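Local coordinates for Serine/threonine-protein phosphatase 2A regulatory subunit B'' subunit alpha (Homo sapiens, PDB 4I5J) that acts as a calcium-binding B'' regulatory subunit of protein phosphatase 2A and might modulate its substrate selectivity, activity and location, at residues A[35-40]-A[62-67]; A[48-53]-A[110-115]; A[73-78]-A[82-87]; A[121-124]-A[128-131]. All coordinates share one frame; numbering follows the deposited sequence.

Contact 1 of 4, residues A[35-40]-A[62-67]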
loop_
_atom_site.group_PDB
_atom_site.type_symbol
_atom_site.label_atom_id
_atom_site.label_comp_id
_atom_site.label_asym_id
_atom_site.label_seq_id
_atom_site.Cartn_x
_atom_site.Cartn_y
_atom_site.Cartn_z
ATOM N N PRO A 35 -18.863 -1.192 12.535
ATOM C CA PRO A 35 -19.591 -2.046 13.479
ATOM C C PRO A 35 -19.217 -3.527 13.352
ATOM O O PRO A 35 -19.253 -4.244 14.352
ATOM C CB PRO A 35 -21.064 -1.805 13.128
ATOM C CG PRO A 35 -21.074 -1.094 11.851
ATOM C CD PRO A 35 -19.773 -0.396 11.697
ATOM N N LEU A 36 -18.841 -3.968 12.153
ATOM C CA LEU A 36 -18.353 -5.334 11.966
ATOM C C LEU A 36 -17.066 -5.574 12.779
ATOM O O LEU A 36 -16.912 -6.594 13.456
ATOM C CB LEU A 36 -18.095 -5.615 10.477
ATOM C CG LEU A 36 -17.428 -6.961 10.197
ATOM C CD1 LEU A 36 -18.361 -8.068 10.612
ATOM C CD2 LEU A 36 -17.042 -7.124 8.751
ATOM N N LEU A 37 -16.146 -4.618 12.710
ATOM C CA LEU A 37 -14.888 -4.721 13.438
ATOM C C LEU A 37 -15.115 -4.633 14.934
ATOM O O LEU A 37 -14.449 -5.301 15.706
ATOM C CB LEU A 37 -13.910 -3.631 12.994
ATOM C CG LEU A 37 -12.774 -4.136 12.102
ATOM C CD1 LEU A 37 -11.931 -5.173 12.841
ATOM C CD2 LEU A 37 -13.297 -4.716 10.803
ATOM N N GLN A 38 -16.050 -3.798 15.348
ATOM C CA GLN A 38 -16.321 -3.670 16.773
ATOM C C GLN A 38 -16.855 -4.976 17.302
ATOM O O GLN A 38 -16.510 -5.415 18.397
ATOM C CB GLN A 38 -17.331 -2.561 17.019
ATOM C CG GLN A 38 -16.782 -1.219 16.659
ATOM C CD GLN A 38 -17.415 -0.117 17.449
ATOM O OE1 GLN A 38 -18.109 0.743 16.902
ATOM N NE2 GLN A 38 -17.176 -0.127 18.761
ATOM N N ASP A 39 -17.702 -5.601 16.502
ATOM C CA ASP A 39 -18.221 -6.905 16.837
ATOM C C ASP A 39 -17.095 -7.939 16.929
ATOM O O ASP A 39 -17.046 -8.721 17.880
ATOM C CB ASP A 39 -19.267 -7.329 15.807
ATOM C CG ASP A 39 -20.137 -8.447 16.305
ATOM O OD1 ASP A 39 -20.676 -8.304 17.422
ATOM O OD2 ASP A 39 -20.263 -9.473 15.600
ATOM N N VAL A 40 -16.186 -7.941 15.955
ATOM C CA VAL A 40 -15.061 -8.880 15.984
ATOM C C VAL A 40 -14.179 -8.669 17.222
ATOM O O VAL A 40 -13.791 -9.631 17.884
ATOM C CB VAL A 40 -14.203 -8.774 14.725
ATOM C CG1 VAL A 40 -12.839 -9.406 14.956
ATOM C CG2 VAL A 40 -14.929 -9.425 13.509
ATOM N N THR A 62 -8.905 0.753 12.775
ATOM C CA THR A 62 -8.481 1.578 11.646
ATOM C C THR A 62 -7.546 0.792 10.737
ATOM O O THR A 62 -7.648 0.839 9.502
ATOM C CB THR A 62 -7.710 2.815 12.143
ATOM O OG1 THR A 62 -8.599 3.700 12.836
ATOM C CG2 THR A 62 -7.067 3.557 10.966
ATOM N N THR A 63 -6.627 0.051 11.363
ATOM C CA THR A 63 -5.611 -0.671 10.614
ATOM C C THR A 63 -6.211 -1.846 9.847
ATOM O O THR A 63 -5.881 -2.049 8.673
ATOM C CB THR A 63 -4.493 -1.148 11.530
ATOM O OG1 THR A 63 -3.893 -0.006 12.161
ATOM C CG2 THR A 63 -3.439 -1.897 10.745
ATOM N N VAL A 64 -7.106 -2.603 10.487
ATOM C CA VAL A 64 -7.746 -3.721 9.802
ATOM C C VAL A 64 -8.584 -3.202 8.641
ATOM O O VAL A 64 -8.599 -3.792 7.547
ATOM C CB VAL A 64 -8.639 -4.561 10.737
ATOM C CG1 VAL A 64 -9.408 -5.639 9.929
ATOM C CG2 VAL A 64 -7.797 -5.198 11.838
ATOM N N ILE A 65 -9.290 -2.102 8.868
ATOM C CA ILE A 65 -10.079 -1.535 7.779
ATOM C C ILE A 65 -9.174 -1.094 6.608
ATOM O O ILE A 65 -9.503 -1.359 5.462
ATOM C CB ILE A 65 -11.013 -0.424 8.266
ATOM C CG1 ILE A 65 -12.022 -1.030 9.235
ATOM C CG2 ILE A 65 -11.751 0.243 7.089
ATOM C CD1 ILE A 65 -12.972 -0.049 9.835
ATOM N N GLN A 66 -8.017 -0.480 6.886
ATOM C CA GLN A 66 -7.132 -0.071 5.797
ATOM C C GLN A 66 -6.713 -1.305 5.036
ATOM O O GLN A 66 -6.701 -1.300 3.809
ATOM C CB GLN A 66 -5.879 0.684 6.303
ATOM C CG GLN A 66 -6.177 2.018 6.944
ATOM C CD GLN A 66 -7.374 2.692 6.308
ATOM O OE1 GLN A 66 -7.355 3.042 5.127
ATOM N NE2 GLN A 66 -8.435 2.850 7.083
ATOM N N ARG A 67 -6.403 -2.376 5.767
ATOM C CA ARG A 67 -5.949 -3.623 5.140
ATOM C C ARG A 67 -7.035 -4.265 4.284
ATOM O O ARG A 67 -6.748 -4.837 3.234
ATOM C CB ARG A 67 -5.433 -4.622 6.181
ATOM C CG ARG A 67 -4.154 -4.137 6.889
ATOM C CD ARG A 67 -3.545 -5.251 7.716
ATOM N NE ARG A 67 -3.055 -6.343 6.869
ATOM C CZ ARG A 67 -2.626 -7.516 7.337
ATOM N NH1 ARG A 67 -2.654 -7.751 8.640
ATOM N NH2 ARG A 67 -2.191 -8.458 6.504
#
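Leu37 reaches out from helix 34-43 and sets its forked end against two consecutive residues of helix 54-72, Val64 and Ile65. It gives up the most surface of the three, and its two methyls share the work. CD1 rests 3.9 Å from Val64 CG1 and almost equally close to Val64 CB, while CD2 lies between the two residues, close to Val64 CG1 as well as 4.2 Å from Ile65 CG1. The CA atoms of Leu37 and Val64 stay 8.1 Å apart, so the helices touch through side chains and their backbones stay well separated. Such a gap suits a leucine, which is long enough to bridge it and forks at its far end to straddle two neighbours, whereas the short beta-branched valine offers a compact surface close to its own helix.

Val64 holds CG1 anti to its backbone nitrogen (chi1 174°), and this is the methyl turned to Leu37. Ile65 does not aim its CB at helix 34-43; its CG1 is the atom that comes near. All three residues are buried and apolar, and van der Waals packing is what joins them.

Around the contact, Phe110, from the loop ahead of helix 112-125, lies against both Leu37 and Val64, and Phe33 adjoins Ile65. Farther round helix 54-72, Thr63 faces helix 112-125 and Gln66 faces helix 173-184, where its OE1 is hydrogen-bonded to Trp178.

Contact 2 of 4, residues A[48-53]-A[110-115]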
loop_
_atom_site.group_PDB
_atom_site.type_symbol
_atom_site.label_atom_id
_atom_site.label_comp_id
_atom_site.label_asym_id
_atom_site.label_seq_id
_atom_site.Cartn_x
_atom_site.Cartn_y
_atom_site.Cartn_z
ATOM N N THR A 48 -10.236 -9.469 22.961
ATOM C CA THR A 48 -11.061 -8.875 24.004
ATOM C C THR A 48 -10.286 -7.999 25.004
ATOM O O THR A 48 -10.876 -7.124 25.623
ATOM C CB THR A 48 -11.957 -9.909 24.714
ATOM O OG1 THR A 48 -11.178 -11.058 25.064
ATOM C CG2 THR A 48 -13.101 -10.327 23.783
ATOM N N PHE A 49 -8.972 -8.190 25.131
ATOM C CA PHE A 49 -8.184 -7.257 25.935
ATOM C C PHE A 49 -8.305 -5.822 25.418
ATOM O O PHE A 49 -8.113 -4.871 26.170
ATOM C CB PHE A 49 -6.702 -7.654 25.942
ATOM C CG PHE A 49 -5.997 -7.444 24.614
ATOM C CD1 PHE A 49 -5.155 -6.355 24.419
ATOM C CD2 PHE A 49 -6.165 -8.346 23.571
ATOM C CE1 PHE A 49 -4.508 -6.162 23.203
ATOM C CE2 PHE A 49 -5.519 -8.162 22.349
ATOM C CZ PHE A 49 -4.689 -7.067 22.165
ATOM N N LEU A 50 -8.617 -5.659 24.128
ATOM C CA LEU A 50 -8.679 -4.324 23.552
ATOM C C LEU A 50 -9.788 -3.472 24.132
ATOM O O LEU A 50 -9.730 -2.245 24.043
ATOM C CB LEU A 50 -8.804 -4.378 22.031
ATOM C CG LEU A 50 -7.497 -4.740 21.349
ATOM C CD1 LEU A 50 -7.752 -4.938 19.843
ATOM C CD2 LEU A 50 -6.483 -3.630 21.597
ATOM N N LYS A 51 -10.795 -4.097 24.737
ATOM C CA LYS A 51 -11.842 -3.320 25.418
ATOM C C LYS A 51 -11.253 -2.406 26.482
ATOM O O LYS A 51 -11.851 -1.401 26.846
ATOM C CB LYS A 51 -12.906 -4.226 26.049
ATOM C CG LYS A 51 -13.719 -5.028 25.030
ATOM C CD LYS A 51 -14.882 -5.758 25.694
ATOM C CE LYS A 51 -15.583 -6.689 24.717
ATOM N NZ LYS A 51 -16.863 -7.253 25.241
ATOM N N ASP A 52 -10.058 -2.733 26.968
ATOM C CA ASP A 52 -9.486 -1.956 28.062
ATOM C C ASP A 52 -8.322 -1.075 27.646
ATOM O O ASP A 52 -7.653 -0.472 28.483
ATOM C CB ASP A 52 -9.126 -2.876 29.236
ATOM C CG ASP A 52 -10.358 -3.535 29.840
ATOM O OD1 ASP A 52 -11.386 -2.833 29.981
ATOM O OD2 ASP A 52 -10.315 -4.752 30.137
ATOM N N ALA A 53 -8.091 -0.979 26.347
ATOM C CA ALA A 53 -7.012 -0.150 25.843
ATOM C C ALA A 53 -7.565 0.625 24.667
ATOM O O ALA A 53 -7.420 0.209 23.518
ATOM C CB ALA A 53 -5.797 -1.017 25.424
ATOM N N PHE A 110 -6.539 -9.394 9.768
ATOM C CA PHE A 110 -6.891 -9.301 11.188
ATOM C C PHE A 110 -5.797 -9.384 12.226
ATOM O O PHE A 110 -6.038 -9.035 13.390
ATOM C CB PHE A 110 -7.952 -10.348 11.531
ATOM C CG PHE A 110 -9.278 -10.037 10.938
ATOM C CD1 PHE A 110 -9.681 -10.641 9.761
ATOM C CD2 PHE A 110 -10.105 -9.100 11.530
ATOM C CE1 PHE A 110 -10.899 -10.325 9.194
ATOM C CE2 PHE A 110 -11.338 -8.789 10.973
ATOM C CZ PHE A 110 -11.730 -9.390 9.804
ATOM N N SER A 111 -4.628 -9.870 11.827
ATOM C CA SER A 111 -3.560 -10.180 12.773
ATOM C C SER A 111 -3.261 -9.024 13.681
ATOM O O SER A 111 -3.061 -7.910 13.193
ATOM C CB SER A 111 -2.287 -10.512 12.021
ATOM O OG SER A 111 -1.175 -10.580 12.901
ATOM N N TYR A 112 -3.225 -9.280 14.994
ATOM C CA TYR A 112 -2.892 -8.227 15.945
ATOM C C TYR A 112 -1.413 -7.908 15.904
ATOM O O TYR A 112 -1.025 -6.735 15.967
ATOM C CB TYR A 112 -3.303 -8.566 17.396
ATOM C CG TYR A 112 -3.142 -7.345 18.266
ATOM C CD1 TYR A 112 -4.137 -6.384 18.318
ATOM C CD2 TYR A 112 -1.959 -7.112 18.966
ATOM C CE1 TYR A 112 -3.987 -5.238 19.085
ATOM C CE2 TYR A 112 -1.794 -5.987 19.714
ATOM C CZ TYR A 112 -2.808 -5.048 19.779
ATOM O OH TYR A 112 -2.633 -3.921 20.551
ATOM N N GLU A 113 -0.594 -8.953 15.807
ATOM C CA GLU A 113 0.858 -8.812 15.699
ATOM C C GLU A 113 1.246 -7.921 14.522
ATOM O O GLU A 113 2.173 -7.108 14.615
ATOM C CB GLU A 113 1.516 -10.183 15.487
ATOM C CG GLU A 113 1.697 -11.028 16.743
ATOM C CD GLU A 113 2.069 -12.483 16.443
ATOM O OE1 GLU A 113 2.091 -12.877 15.254
ATOM O OE2 GLU A 113 2.336 -13.239 17.402
ATOM N N HIS A 114 0.562 -8.095 13.398
ATOM C CA HIS A 114 0.893 -7.316 12.219
ATOM C C HIS A 114 0.539 -5.880 12.507
ATOM O O HIS A 114 1.287 -4.970 12.174
ATOM C CB HIS A 114 0.107 -7.786 10.990
ATOM C CG HIS A 114 0.638 -9.040 10.366
ATOM N ND1 HIS A 114 -0.037 -9.716 9.369
ATOM C CD2 HIS A 114 1.775 -9.739 10.592
ATOM C CE1 HIS A 114 0.660 -10.779 9.011
ATOM N NE2 HIS A 114 1.765 -10.818 9.738
ATOM N N PHE A 115 -0.627 -5.671 13.114
ATOM C CA PHE A 115 -1.040 -4.317 13.442
ATOM C C PHE A 115 -0.016 -3.639 14.344
ATOM O O PHE A 115 0.316 -2.472 14.143
ATOM C CB PHE A 115 -2.409 -4.288 14.126
ATOM C CG PHE A 115 -2.552 -3.164 15.113
ATOM C CD1 PHE A 115 -2.707 -1.862 14.684
ATOM C CD2 PHE A 115 -2.523 -3.413 16.482
ATOM C CE1 PHE A 115 -2.821 -0.817 15.592
ATOM C CE2 PHE A 115 -2.649 -2.370 17.400
ATOM C CZ PHE A 115 -2.785 -1.079 16.964
#
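Phe49 and Tyr112 form a T-shaped aromatic pair, in which the edge of the phenylalanine points at the face of the tyrosine. Their ring centroids are 5.1 Å apart and the planes stand at 78°. The touching atom on the phenylalanine is CZ, which lies 3.6 Å from Tyr112 CZ, toward the rim of the ring. With chi1 at -170°, the Tyr112 ring swings away from its own backbone N and out to Phe49.

Apolar packing adds a second partner. Both methyls of Leu50 approach the same tyrosine carbon, CD1 coming to 3.9 Å from Tyr112 CE1. Phe115, one helical turn on, covers the face of Tyr112 turned from Phe49; a flat ring suits this place, giving one face to each phenylalanine. An alanine in place of Tyr112 is likely to open a gap here, leaving the edge of Phe49 and the methyls of Leu50 without the surface they lean on.

In the fold, the contact ties the short 3-10 segment 48-52, between helices 34-43 and 54-72 of the first EF-hand region, to the start of helix 112-125.

Hydrogen bonding fixes that start. Ser111 is the N-cap, its small hydroxyl well suited to the task: OG accepts from His114 N at 3.1 Å, with an N-H...O angle of 158°. Nearby, Asn104 OD1 accepts from Glu113 N, and Tyr60 OH is hydrogen-bonded to Phe110 O.

Contact 3 of 4, residues A[73-78]-A[82-87]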
loop_
_atom_site.group_PDB
_atom_site.type_symbol
_atom_site.label_atom_id
_atom_site.label_comp_id
_atom_site.label_asym_id
_atom_site.label_seq_id
_atom_site.Cartn_x
_atom_site.Cartn_y
_atom_site.Cartn_z
ATOM N N ASN A 73 -10.507 -3.386 -2.226
ATOM C CA ASN A 73 -10.984 -2.283 -3.054
ATOM C C ASN A 73 -10.059 -1.909 -4.227
ATOM O O ASN A 73 -9.499 -0.818 -4.263
ATOM C CB ASN A 73 -11.228 -1.069 -2.171
ATOM C CG ASN A 73 -11.828 0.075 -2.926
ATOM O OD1 ASN A 73 -11.446 1.229 -2.722
ATOM N ND2 ASN A 73 -12.771 -0.232 -3.819
ATOM N N ARG A 74 -9.935 -2.806 -5.198
ATOM C CA ARG A 74 -8.937 -2.671 -6.266
ATOM C C ARG A 74 -9.128 -1.485 -7.224
ATOM O O ARG A 74 -8.197 -1.099 -7.942
ATOM C CB ARG A 74 -8.860 -3.980 -7.052
ATOM C CG ARG A 74 -8.329 -5.133 -6.222
ATOM C CD ARG A 74 -6.835 -4.995 -5.985
ATOM N NE ARG A 74 -6.128 -4.911 -7.256
ATOM C CZ ARG A 74 -5.858 -5.960 -8.028
ATOM N NH1 ARG A 74 -6.227 -7.177 -7.650
ATOM N NH2 ARG A 74 -5.218 -5.789 -9.179
ATOM N N SER A 75 -10.335 -0.929 -7.251
ATOM C CA SER A 75 -10.615 0.261 -8.048
ATOM C C SER A 75 -10.128 1.542 -7.371
ATOM O O SER A 75 -10.180 2.613 -7.974
ATOM C CB SER A 75 -12.123 0.388 -8.264
ATOM O OG SER A 75 -12.759 0.785 -7.054
ATOM N N TRP A 76 -9.694 1.441 -6.111
ATOM C CA TRP A 76 -9.252 2.610 -5.340
ATOM C C TRP A 76 -10.349 3.660 -5.167
ATOM O O TRP A 76 -10.071 4.785 -4.789
ATOM C CB TRP A 76 -8.042 3.277 -5.984
ATOM C CG TRP A 76 -6.792 2.503 -5.871
ATOM C CD1 TRP A 76 -6.568 1.231 -6.319
ATOM C CD2 TRP A 76 -5.556 2.955 -5.299
ATOM N NE1 TRP A 76 -5.276 0.854 -6.037
ATOM C CE2 TRP A 76 -4.631 1.894 -5.415
ATOM C CE3 TRP A 76 -5.148 4.147 -4.691
ATOM C CZ2 TRP A 76 -3.322 1.992 -4.951
ATOM C CZ3 TRP A 76 -3.856 4.239 -4.218
ATOM C CH2 TRP A 76 -2.955 3.168 -4.351
ATOM N N SER A 77 -11.593 3.278 -5.425
ATOM C CA SER A 77 -12.732 4.187 -5.326
ATOM C C SER A 77 -13.115 4.560 -3.889
ATOM O O SER A 77 -13.845 5.525 -3.668
ATOM C CB SER A 77 -13.945 3.540 -5.999
ATOM O OG SER A 77 -14.355 2.391 -5.276
ATOM N N GLY A 78 -12.658 3.784 -2.912
ATOM C CA GLY A 78 -13.085 3.984 -1.533
ATOM C C GLY A 78 -14.453 3.371 -1.278
ATOM O O GLY A 78 -15.029 3.529 -0.202
ATOM N N SER A 82 -19.611 -5.728 -4.662
ATOM C CA SER A 82 -19.736 -7.171 -4.490
ATOM C C SER A 82 -18.715 -7.900 -5.353
ATOM O O SER A 82 -18.202 -8.962 -4.959
ATOM C CB SER A 82 -21.147 -7.645 -4.821
ATOM O OG SER A 82 -21.432 -7.380 -6.181
ATOM N N THR A 83 -18.417 -7.329 -6.521
ATOM C CA THR A 83 -17.414 -7.902 -7.427
ATOM C C THR A 83 -16.063 -7.955 -6.731
ATOM O O THR A 83 -15.365 -8.976 -6.767
ATOM C CB THR A 83 -17.255 -7.073 -8.730
ATOM O OG1 THR A 83 -18.510 -6.996 -9.406
ATOM C CG2 THR A 83 -16.266 -7.718 -9.650
ATOM N N GLU A 84 -15.719 -6.860 -6.063
ATOM C CA GLU A 84 -14.458 -6.794 -5.343
ATOM C C GLU A 84 -14.396 -7.795 -4.198
ATOM O O GLU A 84 -13.354 -8.409 -3.960
ATOM C CB GLU A 84 -14.183 -5.367 -4.871
ATOM C CG GLU A 84 -13.949 -4.444 -6.061
ATOM C CD GLU A 84 -13.713 -3.012 -5.653
ATOM O OE1 GLU A 84 -14.143 -2.633 -4.537
ATOM O OE2 GLU A 84 -13.104 -2.270 -6.443
ATOM N N ILE A 85 -15.507 -7.993 -3.500
ATOM C CA ILE A 85 -15.496 -8.963 -2.426
ATOM C C ILE A 85 -15.376 -10.372 -2.978
ATOM O O ILE A 85 -14.645 -11.221 -2.429
ATOM C CB ILE A 85 -16.728 -8.842 -1.542
ATOM C CG1 ILE A 85 -16.665 -7.532 -0.778
ATOM C CG2 ILE A 85 -16.771 -9.983 -0.526
ATOM C CD1 ILE A 85 -17.791 -7.335 0.147
ATOM N N ARG A 86 -16.080 -10.605 -4.080
ATOM C CA ARG A 86 -16.144 -11.920 -4.716
ATOM C C ARG A 86 -14.764 -12.357 -5.202
ATOM O O ARG A 86 -14.443 -13.539 -5.176
ATOM C CB ARG A 86 -17.128 -11.856 -5.884
ATOM C CG ARG A 86 -17.512 -13.170 -6.522
ATOM C CD ARG A 86 -18.442 -12.899 -7.717
ATOM N NE ARG A 86 -19.554 -12.034 -7.330
ATOM C CZ ARG A 86 -19.934 -10.940 -7.985
ATOM N NH1 ARG A 86 -19.294 -10.557 -9.089
ATOM N NH2 ARG A 86 -20.963 -10.227 -7.532
ATOM N N LYS A 87 -13.936 -11.408 -5.632
ATOM C CA LYS A 87 -12.572 -11.743 -6.075
ATOM C C LYS A 87 -11.526 -11.782 -4.952
ATOM O O LYS A 87 -10.356 -12.070 -5.195
ATOM C CB LYS A 87 -12.117 -10.796 -7.185
ATOM C CG LYS A 87 -12.909 -10.952 -8.485
ATOM C CD LYS A 87 -12.684 -9.764 -9.413
ATOM C CE LYS A 87 -13.529 -9.896 -10.679
ATOM N NZ LYS A 87 -13.315 -8.761 -11.623
#
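Glu84 turns the mouth of its carboxylate to the loop, and Asn73 and Ser75 fill it from the syn sides of the two oxygens. The amide of Asn73 is rotated 70° from the carboxylate, yet its ND2 donates to Glu84 OE1 at 2.9 Å almost within the amide's own plane. Ser75 grips the other oxygen twice: OG gives a 3.1 Å bond to the syn lone pair of Glu84 OE2, and the backbone N of Ser75 reaches OE2 at 3.2 Å, well out of the carboxylate plane. Beyond CG the glutamate is extended (chi2 178°), which spans the distance from its helix.

The other end of Asn73 accepts from Gly78 N, 2.8 Å from OD1. Gly78 has a positive phi, as befits a glycine. Ser75 OG also accepts from Ser77 N, closing an ST turn. A leucine in place of Glu84 would probably leave Asn73 ND2 and both Ser75 donors without their acceptor and let the loop drift from helix 82-86.

The spacing of Asn73, Ser75, Ser77, Gly78 and Glu84 is that of an EF-hand loop, with neutral side chains at positions commonly aspartate. The carboxylate that would close round calcium is here satisfied by protein donors, consistent with a loop that holds its shape without metal.

Contact 4 of 4, residues A[121-124]-A[128-131]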
loop_
_atom_site.group_PDB
_atom_site.type_symbol
_atom_site.label_atom_id
_atom_site.label_comp_id
_atom_site.label_asym_id
_atom_site.label_seq_id
_atom_site.Cartn_x
_atom_site.Cartn_y
_atom_site.Cartn_z
ATOM N N LYS A 121 6.084 1.196 14.040
ATOM C CA LYS A 121 6.813 1.853 12.983
ATOM C C LYS A 121 6.281 3.262 12.792
ATOM O O LYS A 121 7.064 4.194 12.623
ATOM C CB LYS A 121 6.769 1.048 11.689
ATOM C CG LYS A 121 7.764 -0.116 11.693
ATOM C CD LYS A 121 7.642 -0.952 10.425
ATOM C CE LYS A 121 8.598 -2.136 10.444
ATOM N NZ LYS A 121 8.286 -3.113 9.350
ATOM N N PHE A 122 4.958 3.423 12.866
ATOM C CA PHE A 122 4.354 4.754 12.784
ATOM C C PHE A 122 4.835 5.626 13.947
ATOM O O PHE A 122 5.207 6.790 13.770
ATOM C CB PHE A 122 2.826 4.664 12.817
ATOM C CG PHE A 122 2.139 6.011 12.745
ATOM C CD1 PHE A 122 1.943 6.641 11.517
ATOM C CD2 PHE A 122 1.714 6.657 13.907
ATOM C CE1 PHE A 122 1.321 7.900 11.438
ATOM C CE2 PHE A 122 1.094 7.911 13.843
ATOM C CZ PHE A 122 0.890 8.528 12.606
ATOM N N TRP A 123 4.838 5.037 15.138
ATOM C CA TRP A 123 5.249 5.731 16.340
ATOM C C TRP A 123 6.675 6.271 16.188
ATOM O O TRP A 123 6.943 7.428 16.493
ATOM C CB TRP A 123 5.177 4.787 17.548
ATOM C CG TRP A 123 5.705 5.438 18.764
ATOM C CD1 TRP A 123 6.997 5.447 19.201
ATOM C CD2 TRP A 123 4.956 6.232 19.695
ATOM N NE1 TRP A 123 7.098 6.196 20.349
ATOM C CE2 TRP A 123 5.858 6.695 20.666
ATOM C CE3 TRP A 123 3.613 6.609 19.782
ATOM C CZ2 TRP A 123 5.454 7.498 21.731
ATOM C CZ3 TRP A 123 3.220 7.411 20.836
ATOM C CH2 TRP A 123 4.134 7.845 21.794
ATOM N N GLU A 124 7.588 5.420 15.727
ATOM C CA GLU A 124 8.978 5.818 15.466
ATOM C C GLU A 124 9.121 6.993 14.477
ATOM O O GLU A 124 10.011 7.821 14.624
ATOM C CB GLU A 124 9.772 4.604 14.966
ATOM C CG GLU A 124 11.256 4.853 14.697
ATOM C CD GLU A 124 12.038 3.561 14.416
ATOM O OE1 GLU A 124 11.519 2.671 13.700
ATOM O OE2 GLU A 124 13.178 3.430 14.921
ATOM N N ASP A 128 7.194 14.426 15.811
ATOM C CA ASP A 128 6.542 15.474 16.587
ATOM C C ASP A 128 5.430 14.915 17.468
ATOM O O ASP A 128 4.754 15.665 18.159
ATOM C CB ASP A 128 5.967 16.537 15.650
ATOM C CG ASP A 128 6.980 17.018 14.632
ATOM O OD1 ASP A 128 8.122 17.326 15.035
ATOM O OD2 ASP A 128 6.643 17.073 13.426
ATOM N N HIS A 129 5.245 13.598 17.419
ATOM C CA HIS A 129 4.124 12.914 18.069
ATOM C C HIS A 129 2.794 13.624 17.913
ATOM O O HIS A 129 2.057 13.795 18.877
ATOM C CB HIS A 129 4.445 12.649 19.541
ATOM C CG HIS A 129 5.645 11.780 19.729
ATOM N ND1 HIS A 129 5.669 10.456 19.341
ATOM C CD2 HIS A 129 6.883 12.056 20.203
ATOM C CE1 HIS A 129 6.862 9.948 19.594
ATOM N NE2 HIS A 129 7.617 10.898 20.123
ATOM N N ASP A 130 2.494 14.032 16.684
ATOM C CA ASP A 130 1.283 14.792 16.387
ATOM C C ASP A 130 0.296 14.014 15.523
ATOM O O ASP A 130 -0.615 14.600 14.945
ATOM C CB ASP A 130 1.650 16.104 15.688
ATOM C CG ASP A 130 2.306 15.886 14.322
ATOM O OD1 ASP A 130 2.675 14.735 13.990
ATOM O OD2 ASP A 130 2.464 16.878 13.580
ATOM N N LEU A 131 0.503 12.705 15.418
ATOM C CA LEU A 131 -0.351 11.802 14.628
ATOM C C LEU A 131 -0.241 11.956 13.101
ATOM O O LEU A 131 -1.070 11.428 12.359
ATOM C CB LEU A 131 -1.808 11.894 15.076
ATOM C CG LEU A 131 -1.990 11.737 16.597
ATOM C CD1 LEU A 131 -3.460 11.668 16.961
ATOM C CD2 LEU A 131 -1.232 10.527 17.153
#
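His129 sets CE1 over one face of the Trp123 indole, 3.5 Å from Trp123 CZ2, bringing an EF-hand-like loop back against the helix that leads into it. The two rings meet obliquely, their planes 39° apart, and the centroids of the imidazole and the six-membered indole ring are separated by 4.5 Å. The broad indole suits this exposed place, since it offers a face wide enough for the imidazole.

The second touch is an aromatic edge against a carbonyl. Phe122 CZ lies 3.5 Å from Leu131 O, close to the ring plane, a geometry in which the weakly positive rim can face the carbonyl oxygen. A chi1 of 180° sends the Phe122 ring from the helix to the loop, and it also meets Tyr173 edge to face.

The loop's backbone is consistent with this placing. His129 and Leu131 both have positive phi, and Leu131 occupies the EF-hand position usually given to glycine. After it the chain enters strand 133-134, which pairs with strand 170-171. Asp130 OD2 makes a salt bridge to Arg170, while its OD1 accepts from Tyr132 N. Asp126, first in the loop, holds the bend with both carboxylate oxygens: OD1 takes Asp130 N, and OD2 takes Leu131 N.

In the fold
This chain is the EF-hand-containing part of a longer protein. Contacts 1 and 2 lie side by side, their centres 11 Å apart, and touch at several places, among them Thr63 OG1 and Phe115 CD1, 3.3 Å apart. Contact 3 follows at the far end of helix 54-72, its centre about 17 Å from that of contact 1. Helix 112-125 links contact 2, at its start, to contact 4, near its end, with centres about 19 Å apart. Contacts 3 and 4 concern two different EF-hand-like loops, on opposite sides of the chain's centre and about 30 Å apart between centres. All four lie away from the calcium ion, bound in another EF-hand loop by Asp200, Asp202, Asp204, Val206 and Glu211.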